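Local coordinates for Pgp2 (Campylobacter jejuni subsp. jejuni, PDB 6XJ6), which probably trims peptidoglycan as an LD-carboxypeptidase of the YkuD family and directs helical cell shape through a peptidoglycan-binding pocket on its accessory NTF2 domain, at residues P102-K107 against I270-I275; S239-P242 against T248-R251. All coordinates share one frame; numbering follows the deposited sequence.

Interaction 1. Residues P102-K107 against I270-I275; sequences PNLLDK and ILYVKI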
ATOM      1  N   PRO A 102      10.316  -4.031  -3.534  1.00 14.94           N
ATOM      2  CA  PRO A 102       9.070  -4.801  -3.510  1.00 14.24           C
ATOM      3  C   PRO A 102       8.420  -4.770  -2.140  1.00 13.97           C
ATOM      4  O   PRO A 102       9.104  -4.873  -1.117  1.00 16.00           O
ATOM      5  CB  PRO A 102       9.539  -6.225  -3.841  1.00 16.49           C
ATOM      6  CG  PRO A 102      10.902  -6.291  -3.272  1.00 18.71           C
ATOM      7  CD  PRO A 102      11.495  -4.911  -3.431  1.00 17.31           C
ATOM      8  N   ASN A 103       7.100  -4.617  -2.119  1.00 13.94           N
ATOM      9  CA  ASN A 103       6.371  -4.685  -0.866  1.00 15.53           C
ATOM     10  C   ASN A 103       6.109  -6.148  -0.507  1.00 14.94           C
ATOM     11  O   ASN A 103       6.535  -7.077  -1.202  1.00 15.97           O
ATOM     12  CB  ASN A 103       5.114  -3.814  -0.924  1.00 15.80           C
ATOM     13  CG  ASN A 103       4.061  -4.340  -1.887  1.00 14.50           C
ATOM     14  OD1 ASN A 103       3.920  -5.543  -2.085  1.00 15.25           O
ATOM     15  ND2 ASN A 103       3.291  -3.430  -2.470  1.00 16.26           N
ATOM     16  N   LEU A 104       5.423  -6.360   0.612  1.00 15.43           N
ATOM     17  CA  LEU A 104       5.220  -7.723   1.096  1.00 15.70           C
ATOM     18  C   LEU A 104       4.456  -8.566   0.080  1.00 16.76           C
ATOM     19  O   LEU A 104       4.776  -9.740  -0.128  1.00 18.08           O
ATOM     20  CB  LEU A 104       4.481  -7.698   2.430  1.00 17.75           C
ATOM     21  CG  LEU A 104       4.153  -9.069   3.015  1.00 20.88           C
ATOM     22  CD1 LEU A 104       5.414  -9.825   3.384  1.00 26.13           C
ATOM     23  CD2 LEU A 104       3.240  -8.896   4.217  1.00 24.50           C
ATOM     24  N   LEU A 105       3.424  -7.999  -0.544  1.00 14.79           N
ATOM     25  CA  LEU A 105       2.665  -8.758  -1.532  1.00 14.13           C
ATOM     26  C   LEU A 105       3.549  -9.141  -2.712  1.00 14.45           C
ATOM     27  O   LEU A 105       3.554 -10.295  -3.150  1.00 16.50           O
ATOM     28  CB  LEU A 105       1.453  -7.947  -1.993  1.00 14.98           C
ATOM     29  CG  LEU A 105       0.553  -8.633  -3.022  1.00 17.21           C
ATOM     30  CD1 LEU A 105      -0.132  -9.858  -2.437  1.00 18.30           C
ATOM     31  CD2 LEU A 105      -0.469  -7.643  -3.547  1.00 19.14           C
ATOM     32  N   ASP A 106       4.307  -8.180  -3.234  1.00 14.87           N
ATOM     33  CA  ASP A 106       5.294  -8.478  -4.267  1.00 15.88           C
ATOM     34  C   ASP A 106       6.183  -9.636  -3.843  1.00 17.01           C
ATOM     35  O   ASP A 106       6.426 -10.570  -4.619  1.00 17.78           O
ATOM     36  CB  ASP A 106       6.166  -7.247  -4.514  1.00 15.84           C
ATOM     37  CG  ASP A 106       5.391  -6.065  -5.083  1.00 14.82           C
ATOM     38  OD1 ASP A 106       4.448  -6.275  -5.870  1.00 17.68           O
ATOM     39  OD2 ASP A 106       5.760  -4.919  -4.756  1.00 14.67           O
ATOM     40  N   LYS A 107       6.697  -9.586  -2.613  1.00 18.02           N
ATOM     41  CA  LYS A 107       7.662 -10.592  -2.178  1.00 19.64           C
ATOM     42  C   LYS A 107       7.027 -11.974  -2.093  1.00 19.30           C
ATOM     43  O   LYS A 107       7.620 -12.959  -2.541  1.00 21.80           O
ATOM     44  CB  LYS A 107       8.274 -10.205  -0.832  1.00 21.79           C
ATOM     45  CG  LYS A 107       9.227  -9.021  -0.890  1.00 23.64           C
ATOM     46  CD  LYS A 107       9.720  -8.685   0.502  1.00 26.95           C
ATOM     47  CE  LYS A 107      10.761  -7.591   0.496  1.00 29.59           C
ATOM     48  NZ  LYS A 107      11.245  -7.344   1.878  1.00 32.58           N
ATOM     49  N   ILE A 270       0.414  -4.964   8.392  1.00 18.76           N
ATOM     50  CA  ILE A 270      -0.057  -4.618   7.055  1.00 18.47           C
ATOM     51  C   ILE A 270      -0.795  -5.818   6.486  1.00 17.31           C
ATOM     52  O   ILE A 270      -0.306  -6.949   6.567  1.00 19.89           O
ATOM     53  CB  ILE A 270       1.073  -4.212   6.088  1.00 21.41           C
ATOM     54  CG1 ILE A 270       2.025  -3.201   6.734  1.00 25.34           C
ATOM     55  CG2 ILE A 270       0.462  -3.646   4.813  1.00 20.54           C
ATOM     56  CD1 ILE A 270       3.228  -2.844   5.868  1.00 32.39           C
ATOM     57  N   LEU A 271      -1.975  -5.572   5.929  1.00 16.32           N
ATOM     58  CA  LEU A 271      -2.713  -6.559   5.159  1.00 16.00           C
ATOM     59  C   LEU A 271      -2.845  -6.058   3.730  1.00 14.64           C
ATOM     60  O   LEU A 271      -3.173  -4.889   3.502  1.00 16.55           O
ATOM     61  CB  LEU A 271      -4.116  -6.779   5.735  1.00 16.69           C
ATOM     62  CG  LEU A 271      -4.226  -7.203   7.200  1.00 17.81           C
ATOM     63  CD1 LEU A 271      -5.683  -7.290   7.615  1.00 20.10           C
ATOM     64  CD2 LEU A 271      -3.533  -8.529   7.440  1.00 20.10           C
ATOM     65  N   TYR A 272      -2.585  -6.939   2.776  1.00 14.51           N
ATOM     66  CA  TYR A 272      -2.920  -6.717   1.377  1.00 14.44           C
ATOM     67  C   TYR A 272      -4.111  -7.614   1.086  1.00 15.00           C
ATOM     68  O   TYR A 272      -4.037  -8.824   1.297  1.00 15.04           O
ATOM     69  CB  TYR A 272      -1.723  -7.049   0.475  1.00 15.11           C
ATOM     70  CG  TYR A 272      -0.561  -6.106   0.717  1.00 14.56           C
ATOM     71  CD1 TYR A 272       0.334  -6.335   1.752  1.00 14.22           C
ATOM     72  CD2 TYR A 272      -0.400  -4.956  -0.042  1.00 15.00           C
ATOM     73  CE1 TYR A 272       1.365  -5.462   2.013  1.00 15.12           C
ATOM     74  CE2 TYR A 272       0.644  -4.072   0.208  1.00 15.13           C
ATOM     75  CZ  TYR A 272       1.517  -4.331   1.238  1.00 15.32           C
ATOM     76  OH  TYR A 272       2.539  -3.455   1.506  1.00 16.30           O
ATOM     77  N   VAL A 273      -5.222  -7.017   0.653  1.00 14.48           N
ATOM     78  CA  VAL A 273      -6.487  -7.731   0.572  1.00 15.48           C
ATOM     79  C   VAL A 273      -7.161  -7.477  -0.768  1.00 15.69           C
ATOM     80  O   VAL A 273      -6.889  -6.497  -1.460  1.00 16.52           O
ATOM     81  CB  VAL A 273      -7.449  -7.341   1.725  1.00 16.50           C
ATOM     82  CG1 VAL A 273      -6.752  -7.437   3.078  1.00 16.28           C
ATOM     83  CG2 VAL A 273      -8.028  -5.935   1.522  1.00 16.79           C
ATOM     84  N   LYS A 274      -8.060  -8.385  -1.125  1.00 17.47           N
ATOM     85  CA  LYS A 274      -9.040  -8.137  -2.166  1.00 17.64           C
ATOM     86  C   LYS A 274     -10.431  -8.230  -1.552  1.00 17.30           C
ATOM     87  O   LYS A 274     -10.611  -8.749  -0.448  1.00 19.29           O
ATOM     88  CB  LYS A 274      -8.910  -9.140  -3.318  1.00 18.80           C
ATOM     89  CG  LYS A 274      -9.203 -10.572  -2.927  1.00 19.22           C
ATOM     90  CD  LYS A 274      -9.041 -11.516  -4.100  1.00 24.18           C
ATOM     91  CE  LYS A 274      -9.197 -12.946  -3.646  1.00 32.67           C
ATOM     92  NZ  LYS A 274      -8.918 -13.923  -4.735  1.00 39.10           N
ATOM     93  N   ILE A 275     -11.412  -7.703  -2.274  1.00 18.46           N
ATOM     94  CA  ILE A 275     -12.818  -7.883  -1.936  1.00 18.86           C
ATOM     95  C   ILE A 275     -13.371  -8.937  -2.879  1.00 20.52           C
ATOM     96  O   ILE A 275     -13.337  -8.761  -4.104  1.00 23.07           O
ATOM     97  CB  ILE A 275     -13.603  -6.569  -2.053  1.00 20.49           C
ATOM     98  CG1 ILE A 275     -13.059  -5.531  -1.073  1.00 20.89           C
ATOM     99  CG2 ILE A 275     -15.061  -6.825  -1.775  1.00 21.60           C
ATOM    100  CD1 ILE A 275     -13.668  -4.159  -1.244  1.00 25.07           C
TER
HETATM  101  O   HOH W   1       4.798  -4.246   2.663  1.00 18.31           O

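Interaction 2. Residues S239-P242 against T248-R251; sequences SPYP and TMYR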
ATOM      1  N   SER A 239      -6.026   1.972   1.840  1.00 15.11           N
ATOM      2  CA  SER A 239      -5.702   2.591   0.573  1.00 14.73           C
ATOM      3  C   SER A 239      -6.075   1.701  -0.603  1.00 15.51           C
ATOM      4  O   SER A 239      -5.880   0.482  -0.549  1.00 16.07           O
ATOM      5  CB  SER A 239      -4.192   2.840   0.514  1.00 16.43           C
ATOM      6  OG  SER A 239      -3.750   3.579   1.639  1.00 16.53           O
ATOM      7  N   PRO A 240      -6.555   2.284  -1.698  1.00 16.18           N
ATOM      8  CA  PRO A 240      -6.808   1.488  -2.899  1.00 18.15           C
ATOM      9  C   PRO A 240      -5.493   1.018  -3.500  1.00 19.68           C
ATOM     10  O   PRO A 240      -4.481   1.716  -3.433  1.00 19.57           O
ATOM     11  CB  PRO A 240      -7.521   2.481  -3.829  1.00 18.90           C
ATOM     12  CG  PRO A 240      -6.990   3.799  -3.428  1.00 17.66           C
ATOM     13  CD  PRO A 240      -6.803   3.721  -1.934  1.00 15.87           C
ATOM     14  N   TYR A 241      -5.527  -0.176  -4.084  1.00 14.72           N
ATOM     15  CA  TYR A 241      -4.316  -0.864  -4.532  1.00 13.92           C
ATOM     16  C   TYR A 241      -4.411  -1.157  -6.025  1.00 15.55           C
ATOM     17  O   TYR A 241      -5.061  -2.140  -6.426  1.00 16.62           O
ATOM     18  CB  TYR A 241      -4.100  -2.161  -3.743  1.00 15.78           C
ATOM     19  CG  TYR A 241      -2.692  -2.701  -3.893  1.00 14.90           C
ATOM     20  CD1 TYR A 241      -2.333  -3.460  -4.997  1.00 17.15           C
ATOM     21  CD2 TYR A 241      -1.707  -2.413  -2.953  1.00 14.32           C
ATOM     22  CE1 TYR A 241      -1.059  -3.940  -5.146  1.00 18.75           C
ATOM     23  CE2 TYR A 241      -0.428  -2.881  -3.100  1.00 15.03           C
ATOM     24  CZ  TYR A 241      -0.100  -3.639  -4.200  1.00 14.84           C
ATOM     25  OH  TYR A 241       1.178  -4.127  -4.376  1.00 18.03           O
ATOM     26  N   PRO A 242      -3.807  -0.335  -6.883  1.00 16.00           N
ATOM     27  CA  PRO A 242      -3.880  -0.597  -8.328  1.00 16.13           C
ATOM     28  C   PRO A 242      -3.256  -1.934  -8.672  1.00 15.95           C
ATOM     29  O   PRO A 242      -2.235  -2.323  -8.105  1.00 16.53           O
ATOM     30  CB  PRO A 242      -3.085   0.558  -8.943  1.00 17.12           C
ATOM     31  CG  PRO A 242      -3.127   1.652  -7.908  1.00 17.07           C
ATOM     32  CD  PRO A 242      -3.108   0.935  -6.594  1.00 16.37           C
ATOM     33  N   THR A 248     -10.431  -5.932  -7.042  1.00 19.09           N
ATOM     34  CA  THR A 248     -10.624  -4.793  -6.152  1.00 19.25           C
ATOM     35  C   THR A 248      -9.749  -5.056  -4.941  1.00 16.39           C
ATOM     36  O   THR A 248     -10.066  -5.904  -4.108  1.00 19.17           O
ATOM     37  CB  THR A 248     -12.088  -4.660  -5.757  1.00 23.89           C
ATOM     38  OG1 THR A 248     -12.886  -4.591  -6.941  1.00 25.53           O
ATOM     39  CG2 THR A 248     -12.292  -3.393  -4.924  1.00 26.05           C
ATOM     40  N   MET A 249      -8.628  -4.355  -4.871  1.00 15.20           N
ATOM     41  CA  MET A 249      -7.612  -4.610  -3.865  1.00 17.06           C
ATOM     42  C   MET A 249      -7.383  -3.363  -3.031  1.00 16.06           C
ATOM     43  O   MET A 249      -7.545  -2.231  -3.503  1.00 15.43           O
ATOM     44  CB  MET A 249      -6.299  -5.039  -4.509  1.00 17.44           C
ATOM     45  CG  MET A 249      -6.409  -6.376  -5.184  1.00 17.65           C
ATOM     46  SD  MET A 249      -4.893  -6.880  -6.003  1.00 20.71           S
ATOM     47  CE  MET A 249      -3.778  -6.938  -4.627  1.00 25.07           C
ATOM     48  N   TYR A 250      -7.027  -3.592  -1.768  1.00 16.47           N
ATOM     49  CA  TYR A 250      -6.707  -2.516  -0.849  1.00 14.35           C
ATOM     50  C   TYR A 250      -5.533  -2.938   0.012  1.00 14.49           C
ATOM     51  O   TYR A 250      -5.295  -4.131   0.237  1.00 14.90           O
ATOM     52  CB  TYR A 250      -7.876  -2.199   0.087  1.00 15.97           C
ATOM     53  CG  TYR A 250      -8.998  -1.406  -0.539  1.00 14.69           C
ATOM     54  CD1 TYR A 250      -9.950  -2.016  -1.333  1.00 16.37           C
ATOM     55  CD2 TYR A 250      -9.115  -0.045  -0.315  1.00 16.11           C
ATOM     56  CE1 TYR A 250     -11.001  -1.271  -1.898  1.00 16.04           C
ATOM     57  CE2 TYR A 250     -10.138   0.690  -0.875  1.00 17.01           C
ATOM     58  CZ  TYR A 250     -11.073   0.074  -1.662  1.00 17.04           C
ATOM     59  OH  TYR A 250     -12.105   0.822  -2.203  1.00 19.03           O
ATOM     60  N   ARG A 251      -4.807  -1.932   0.500  1.00 14.95           N
ATOM     61  CA  ARG A 251      -3.800  -2.106   1.534  1.00 14.04           C
ATOM     62  C   ARG A 251      -4.371  -1.553   2.831  1.00 14.51           C
ATOM     63  O   ARG A 251      -4.945  -0.463   2.838  1.00 16.15           O
ATOM     64  CB  ARG A 251      -2.515  -1.367   1.176  1.00 14.91           C
ATOM     65  CG  ARG A 251      -1.385  -1.705   2.096  1.00 17.42           C
ATOM     66  CD  ARG A 251      -0.190  -0.827   1.852  1.00 24.67           C
ATOM     67  NE  ARG A 251      -0.250   0.297   2.761  1.00 30.54           N
ATOM     68  CZ  ARG A 251       0.795   0.875   3.335  1.00 30.61           C
ATOM     69  NH1 ARG A 251       2.030   0.463   3.086  1.00 32.80           N
ATOM     70  NH2 ARG A 251       0.592   1.887   4.161  1.00 32.27           N
TER
HETATM   71  O   HOH W   2      -2.587   1.751   3.500  1.00 18.61           O
HETATM   72  O   HOH W   3      -7.863  -2.092  -6.784  1.00 18.72           O

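Interaction 1. Residues P102-K107 against I270-I275
Tyr272 reaches from a strand of the NTF2-like domain to the first turn of a short helix in the L,D-transpeptidase catalytic domain, so this buried contact joins the two domains. Tyr272 makes the close contacts on the strand side. Leu105 CB sits over one face of its ring in a CH-pi contact, 4.2 Å from the ring centroid and offset toward the rim. Leu104 CB approaches obliquely, 3.9 Å from Tyr272 CE1. Asn103 CB lies 3.6 Å from Tyr272 OH, and Asn103 ND2 comes obliquely to Tyr272 CE2 at 3.8 Å, amide and ring planes 34° apart. A tyrosine suits this place because it is long enough to span the gap, offers carbon to the leucines and ends in a polar group. That hydroxyl is bridged to the helix start by a water, which accepts from Leu104 N. Behind these groups, Asn103 and Asp106 form a capping box. Asn103 CG lies between its backbone N and carbonyl carbon (chi1 68°), which swings OD1 back to accept from Asp106 N and cap the helix. In the other half of the box Asn103 N donates to Asp106 OD2 at 3.0 Å, on the anti side of an oxygen that Tyr79 OH also bonds.

Interaction 2. Residues S239-P242 against T248-R251
Arg251 O is gripped from across the strands by Ser239 N at 2.8 Å, and a water adds a weak bond to the same oxygen. The return bond, Arg251 N to Ser239 O, is equally short. The bridging water also accepts from Arg251 NE at 2.8 Å, at the edge of the guanidinium and in its plane, and bonds Ser239 OG, which has a further partner in Tyr23 OH. A small hydroxyl suits this site, since it shares a face of the sheet with the long arginine and meets it through the water. These bonds belong to an antiparallel beta hairpin of the NTF2-like domain, strands 232-240 and 249-260, close to its turn. Pro240, which has no N-H to give, occupies the non-hydrogen-bonded position opposite Tyr250; its CB lies 4.3 Å from Tyr250 CE2. Beyond it the pairing becomes less regular: Tyr241 N still donates to Met249 O, but from 47° out of the carbonyl plane. The side chains of Tyr241 and Met249 run side by side, with their CB atoms 3.7 Å apart. Tyr241 CG is anti to the backbone N (chi1 -164°), which directs the ring away from segment 248-251, to where Tyr241 OH accepts from Asn103 ND2. Met249, unbranched and flexible, makes an oblique Met-aromatic contact, SD lying 5.5 Å from the Tyr241 ring centroid. A bend at chi3 (61°) places its methyl for a separate oblique packing contact, Met249 CE to Tyr241 CD1 at 3.8 Å.

In the fold
Both contacts are buried and meet in one antiparallel sheet, where strand 249-260 of interaction 2 is the neighbour of strand 263-275 of interaction 1. Probable backbone bonds, Val273 N to Tyr250 O and Ile275 N to Thr248 O, tie them together. Their chemistry differs with their place. Interaction 2 lies within the NTF2-like domain and rests on main-chain bonds, whereas interaction 1 crosses to the catalytic domain and depends on side-chain packing and a water. The cap residue of interaction 1 bonds the tyrosine of interaction 2, and Leu105 touches Met249. In sequence, both segments of interaction 2 fall between the two that interaction 1 brings together.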